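Local coordinates for glutamate--tRNA ligase, cytoplasmic (Saccharomyces cerevisiae, PDB 2HRA), which attaches glutamate to tRNA(Glu) after activating it with ATP, and works in a complex with methionyl-tRNA synthetase and the cofactor Arc1p, at residues Pro20-Ala33 / Ile51-Lys65. Sequence-based numbering, arbitrary orientation.
Sequences PSTLTINGKAPIVA and IAIKLVDDKKAPAAK
Ser21 to Asn26 runs parallel to Ile51 to Val56, the two strands of a beta-alpha-beta unit whose crossover is helix 34-46. This belongs to the GST-like fold of the N-terminal heteromerisation domain, and Ala64-Lys65 adds an antiparallel strand on the other edge of 21-26. Along the parallel pair, the backbone ladder runs from Ala52 N on Ser21 O (2.7 Å) to Gly27 N on Val56 O. Thr24 bonds Lys65 both ways across the antiparallel edge.

Apolar contacts line both faces. Leu23 CB meets Ile51 CG2 at 3.7 Å, and both side chains pack on Ala40 of the crossover helix. On the opposite face, Thr24 CG2 lies against Val56 CG1 (3.5 Å), the two side chains at about a right angle, while the Thr24 side chain lies alongside that of Lys54, OG1 next to CD.

At the end of strand 21-26, Asn26 makes the polar contacts to the loop that follows Val56. Its amide is swung anti to the backbone N (chi1 -178°), which carries it in among the 58-62 backbone. OD1 takes Asp58 N at 3.1 Å and, from the opposite face of the amide, Lys28 N, the latter closing an Asx turn. ND2 gives to Pro62 O (3.3 Å), which lies in the amide plane, and to Asp58 O at a doubtfully short distance. An alanine here has no amide to offer, so Asp58 N, Lys28 N and Pro62 O would be left without this mate and the 57-63 loop would probably be freer to shift.

The salt bridge between the segments lies towards the solvent: Lys28, extended beyond CG, brings NZ to Asp57 OD1 (3.1 Å) from above the carboxylate plane.

A water joins the end of strand 21-26 and the loop at Ala63 to the start of the crossover helix: it donates to Asn26 O and to Ala63 O, and accepts from Ala33 N, the helix N-cap residue, at 2.9 Å.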
loop_
_atom_site.group_PDB
_atom_site.type_symbol
_atom_site.label_atom_id
_atom_site.label_comp_id
_atom_site.label_asym_id
_atom_site.label_seq_id
_atom_site.Cartn_x
_atom_site.Cartn_y
_atom_site.Cartn_z
ATOM N N PRO A 20 13.691 10.280 -13.578
ATOM C CA PRO A 20 12.630 9.848 -12.667
ATOM C C PRO A 20 12.873 10.248 -11.212
ATOM O O PRO A 20 13.992 10.572 -10.843
ATOM C CB PRO A 20 12.635 8.329 -12.828
ATOM C CG PRO A 20 13.961 7.988 -13.355
ATOM C CD PRO A 20 14.413 9.143 -14.171
ATOM N N SER A 21 11.816 10.286 -10.411
ATOM C CA SER A 21 11.966 10.293 -8.960
ATOM C C SER A 21 12.445 8.929 -8.579
ATOM O O SER A 21 12.248 7.964 -9.332
ATOM C CB SER A 21 10.639 10.531 -8.264
ATOM O OG SER A 21 10.193 11.852 -8.439
ATOM N N THR A 22 13.038 8.821 -7.392
ATOM C CA THR A 22 13.464 7.521 -6.887
ATOM C C THR A 22 12.645 7.178 -5.654
ATOM O O THR A 22 12.467 8.034 -4.779
ATOM C CB THR A 22 14.951 7.519 -6.540
ATOM O OG1 THR A 22 15.677 7.948 -7.695
ATOM C CG2 THR A 22 15.412 6.109 -6.136
ATOM N N LEU A 23 12.106 5.958 -5.633
ATOM C CA LEU A 23 11.454 5.401 -4.441
ATOM C C LEU A 23 12.246 4.222 -3.916
ATOM O O LEU A 23 12.314 3.167 -4.546
ATOM C CB LEU A 23 10.019 4.944 -4.744
ATOM C CG LEU A 23 9.207 4.310 -3.583
ATOM C CD1 LEU A 23 9.061 5.289 -2.447
ATOM C CD2 LEU A 23 7.841 3.790 -4.072
ATOM N N THR A 24 12.818 4.384 -2.728
ATOM C CA THR A 24 13.493 3.279 -2.082
ATOM C C THR A 24 12.505 2.478 -1.227
ATOM O O THR A 24 11.715 3.052 -0.480
ATOM C CB THR A 24 14.678 3.797 -1.246
ATOM O OG1 THR A 24 15.447 4.728 -2.036
ATOM C CG2 THR A 24 15.558 2.641 -0.811
ATOM N N ILE A 25 12.528 1.158 -1.365
ATOM C CA ILE A 25 11.688 0.253 -0.580
ATOM C C ILE A 25 12.581 -0.714 0.167
ATOM O O ILE A 25 13.445 -1.306 -0.426
ATOM C CB ILE A 25 10.696 -0.545 -1.471
ATOM C CG1 ILE A 25 9.777 0.415 -2.230
ATOM C CG2 ILE A 25 9.805 -1.450 -0.625
ATOM C CD1 ILE A 25 8.666 1.025 -1.339
ATOM N N ASN A 26 12.346 -0.867 1.475
ATOM C CA ASN A 26 13.200 -1.654 2.371
ATOM C C ASN A 26 12.549 -3.002 2.656
ATOM O O ASN A 26 11.491 -3.041 3.250
ATOM C CB ASN A 26 13.378 -0.876 3.681
ATOM C CG ASN A 26 14.291 -1.573 4.691
ATOM O OD1 ASN A 26 14.734 -2.713 4.491
ATOM N ND2 ASN A 26 14.578 -0.875 5.794
ATOM N N GLY A 27 13.186 -4.105 2.259
ATOM C CA GLY A 27 12.636 -5.446 2.470
ATOM C C GLY A 27 12.772 -6.027 3.877
ATOM O O GLY A 27 12.210 -7.099 4.175
ATOM N N LYS A 28 13.508 -5.344 4.756
ATOM C CA LYS A 28 13.612 -5.781 6.157
ATOM C C LYS A 28 12.827 -4.883 7.122
ATOM O O LYS A 28 12.855 -5.096 8.322
ATOM C CB LYS A 28 15.086 -5.939 6.567
ATOM C CG LYS A 28 15.565 -7.412 6.524
ATOM C CD LYS A 28 17.049 -7.523 6.350
ATOM C CE LYS A 28 17.491 -8.962 6.092
ATOM N NZ LYS A 28 18.918 -9.032 5.591
ATOM N N ALA A 29 12.090 -3.916 6.578
ATOM C CA ALA A 29 11.160 -3.103 7.349
ATOM C C ALA A 29 10.139 -4.009 8.002
ATOM O O ALA A 29 9.519 -4.805 7.312
ATOM C CB ALA A 29 10.449 -2.124 6.441
ATOM N N PRO A 30 9.939 -3.882 9.335
ATOM C CA PRO A 30 8.952 -4.763 9.967
ATOM C C PRO A 30 7.545 -4.519 9.501
ATOM O O PRO A 30 6.735 -5.406 9.568
ATOM C CB PRO A 30 9.109 -4.494 11.476
ATOM C CG PRO A 30 9.883 -3.233 11.588
ATOM C CD PRO A 30 10.617 -2.995 10.296
ATOM N N ILE A 31 7.251 -3.318 9.036
ATOM C CA ILE A 31 6.018 -3.054 8.340
ATOM C C ILE A 31 6.421 -2.560 6.962
ATOM O O ILE A 31 6.824 -1.414 6.796
ATOM C CB ILE A 31 5.160 -1.989 9.059
ATOM C CG1 ILE A 31 5.008 -2.346 10.551
ATOM C CG2 ILE A 31 3.820 -1.817 8.339
ATOM C CD1 ILE A 31 4.383 -1.187 11.397
ATOM N N VAL A 32 6.314 -3.448 5.985
ATOM C CA VAL A 32 6.730 -3.193 4.601
ATOM C C VAL A 32 5.848 -2.139 3.930
ATOM O O VAL A 32 4.615 -2.136 4.108
ATOM C CB VAL A 32 6.725 -4.538 3.808
ATOM C CG1 VAL A 32 6.999 -4.308 2.296
ATOM C CG2 VAL A 32 7.746 -5.512 4.417
ATOM N N ALA A 33 6.487 -1.251 3.169
ATOM C CA ALA A 33 5.843 -0.107 2.545
ATOM C C ALA A 33 5.054 -0.489 1.291
ATOM O O ALA A 33 5.295 0.020 0.190
ATOM C CB ALA A 33 6.878 0.961 2.223
ATOM N N ILE A 51 8.960 6.924 -11.875
ATOM C CA ILE A 51 9.577 6.602 -10.585
ATOM C C ILE A 51 10.471 5.385 -10.769
ATOM O O ILE A 51 10.022 4.355 -11.265
ATOM C CB ILE A 51 8.523 6.233 -9.517
ATOM C CG1 ILE A 51 7.514 7.371 -9.346
ATOM C CG2 ILE A 51 9.181 5.925 -8.162
ATOM C CD1 ILE A 51 6.297 6.990 -8.518
ATOM N N ALA A 52 11.725 5.513 -10.363
ATOM C CA ALA A 52 12.679 4.420 -10.391
ATOM C C ALA A 52 12.645 3.772 -9.013
ATOM O O ALA A 52 12.735 4.468 -8.012
ATOM C CB ALA A 52 14.074 4.953 -10.702
ATOM N N ILE A 53 12.464 2.458 -8.957
ATOM C CA ILE A 53 12.348 1.761 -7.689
ATOM C C ILE A 53 13.725 1.251 -7.309
ATOM O O ILE A 53 14.425 0.701 -8.136
ATOM C CB ILE A 53 11.320 0.619 -7.760
ATOM C CG1 ILE A 53 9.936 1.200 -8.071
ATOM C CG2 ILE A 53 11.306 -0.166 -6.466
ATOM C CD1 ILE A 53 8.863 0.166 -8.339
ATOM N N LYS A 54 14.124 1.490 -6.072
ATOM C CA LYS A 54 15.432 1.082 -5.573
ATOM C C LYS A 54 15.202 0.289 -4.292
ATOM O O LYS A 54 14.281 0.586 -3.541
ATOM C CB LYS A 54 16.309 2.293 -5.284
ATOM C CG LYS A 54 17.756 1.949 -4.903
ATOM C CD LYS A 54 18.288 2.849 -3.795
ATOM C CE LYS A 54 19.698 2.445 -3.344
ATOM N NZ LYS A 54 19.716 1.228 -2.457
ATOM N N LEU A 55 16.025 -0.729 -4.076
ATOM C CA LEU A 55 15.883 -1.620 -2.940
ATOM C C LEU A 55 16.987 -1.471 -1.918
ATOM O O LEU A 55 18.164 -1.300 -2.253
ATOM C CB LEU A 55 15.908 -3.065 -3.386
ATOM C CG LEU A 55 14.971 -3.472 -4.485
ATOM C CD1 LEU A 55 15.469 -4.810 -5.027
ATOM C CD2 LEU A 55 13.531 -3.550 -3.972
ATOM N N VAL A 56 16.593 -1.557 -0.655
ATOM C CA VAL A 56 17.547 -1.747 0.433
ATOM C C VAL A 56 16.992 -2.890 1.262
ATOM O O VAL A 56 15.837 -3.267 1.096
ATOM C CB VAL A 56 17.775 -0.459 1.237
ATOM C CG1 VAL A 56 18.232 0.656 0.285
ATOM C CG2 VAL A 56 16.506 -0.043 2.019
ATOM N N ASP A 57 17.825 -3.471 2.113
ATOM C CA ASP A 57 17.436 -4.651 2.867
ATOM C C ASP A 57 18.152 -4.556 4.191
ATOM O O ASP A 57 19.159 -5.223 4.437
ATOM C CB ASP A 57 17.810 -5.924 2.105
ATOM C CG ASP A 57 17.065 -7.149 2.597
ATOM O OD1 ASP A 57 17.734 -8.148 2.902
ATOM O OD2 ASP A 57 15.821 -7.126 2.684
ATOM N N ASP A 58 17.635 -3.675 5.036
ATOM C CA ASP A 58 18.306 -3.348 6.279
ATOM C C ASP A 58 17.266 -2.808 7.216
ATOM O O ASP A 58 16.650 -1.795 6.920
ATOM C CB ASP A 58 19.382 -2.296 6.025
ATOM C CG ASP A 58 20.109 -1.894 7.287
ATOM O OD1 ASP A 58 19.799 -2.446 8.370
ATOM O OD2 ASP A 58 21.004 -1.020 7.192
ATOM N N LYS A 59 17.072 -3.487 8.341
ATOM C CA LYS A 59 16.048 -3.077 9.287
ATOM C C LYS A 59 16.385 -1.757 9.985
ATOM O O LYS A 59 15.491 -1.140 10.565
ATOM C CB LYS A 59 15.810 -4.151 10.333
ATOM C CG LYS A 59 14.516 -3.942 11.074
ATOM C CD LYS A 59 14.570 -4.480 12.459
ATOM C CE LYS A 59 13.623 -3.672 13.315
ATOM N NZ LYS A 59 12.989 -4.531 14.283
ATOM N N LYS A 60 17.639 -1.313 9.914
ATOM C CA LYS A 60 18.011 0.004 10.444
ATOM C C LYS A 60 18.031 1.081 9.349
ATOM O O LYS A 60 18.942 1.902 9.271
ATOM C CB LYS A 60 19.371 -0.064 11.152
ATOM C CG LYS A 60 19.407 -1.018 12.331
ATOM C CD LYS A 60 20.843 -1.253 12.835
ATOM C CE LYS A 60 20.865 -2.379 13.882
ATOM N NZ LYS A 60 22.124 -2.463 14.697
ATOM N N ALA A 61 17.013 1.068 8.505
ATOM C CA ALA A 61 16.860 2.072 7.454
ATOM C C ALA A 61 15.367 2.350 7.361
ATOM O O ALA A 61 14.561 1.482 7.722
ATOM C CB ALA A 61 17.386 1.553 6.127
ATOM N N PRO A 62 14.988 3.560 6.904
ATOM C CA PRO A 62 13.592 3.868 6.672
ATOM C C PRO A 62 12.903 2.777 5.852
ATOM O O PRO A 62 13.530 2.119 5.023
ATOM C CB PRO A 62 13.648 5.178 5.872
ATOM C CG PRO A 62 14.908 5.820 6.273
ATOM C CD PRO A 62 15.862 4.715 6.622
ATOM N N ALA A 63 11.616 2.604 6.090
ATOM C CA ALA A 63 10.812 1.672 5.329
ATOM C C ALA A 63 10.717 2.068 3.856
ATOM O O ALA A 63 10.573 1.219 2.971
ATOM C CB ALA A 63 9.422 1.607 5.926
ATOM N N ALA A 64 10.765 3.365 3.603
ATOM C CA ALA A 64 10.609 3.895 2.264
ATOM C C ALA A 64 11.127 5.327 2.245
ATOM O O ALA A 64 11.159 6.020 3.270
ATOM C CB ALA A 64 9.120 3.826 1.841
ATOM N N LYS A 65 11.557 5.772 1.073
ATOM C CA LYS A 65 12.086 7.101 0.934
ATOM C C LYS A 65 11.719 7.560 -0.479
ATOM O O LYS A 65 11.903 6.815 -1.409
ATOM C CB LYS A 65 13.596 6.982 1.096
ATOM C CG LYS A 65 14.341 8.176 1.551
ATOM C CD LYS A 65 15.815 7.945 1.224
ATOM C CE LYS A 65 16.751 8.643 2.117
ATOM N NZ LYS A 65 18.125 8.312 1.604
HETATM O O HOH W 1 9.428 -1.165 3.140
#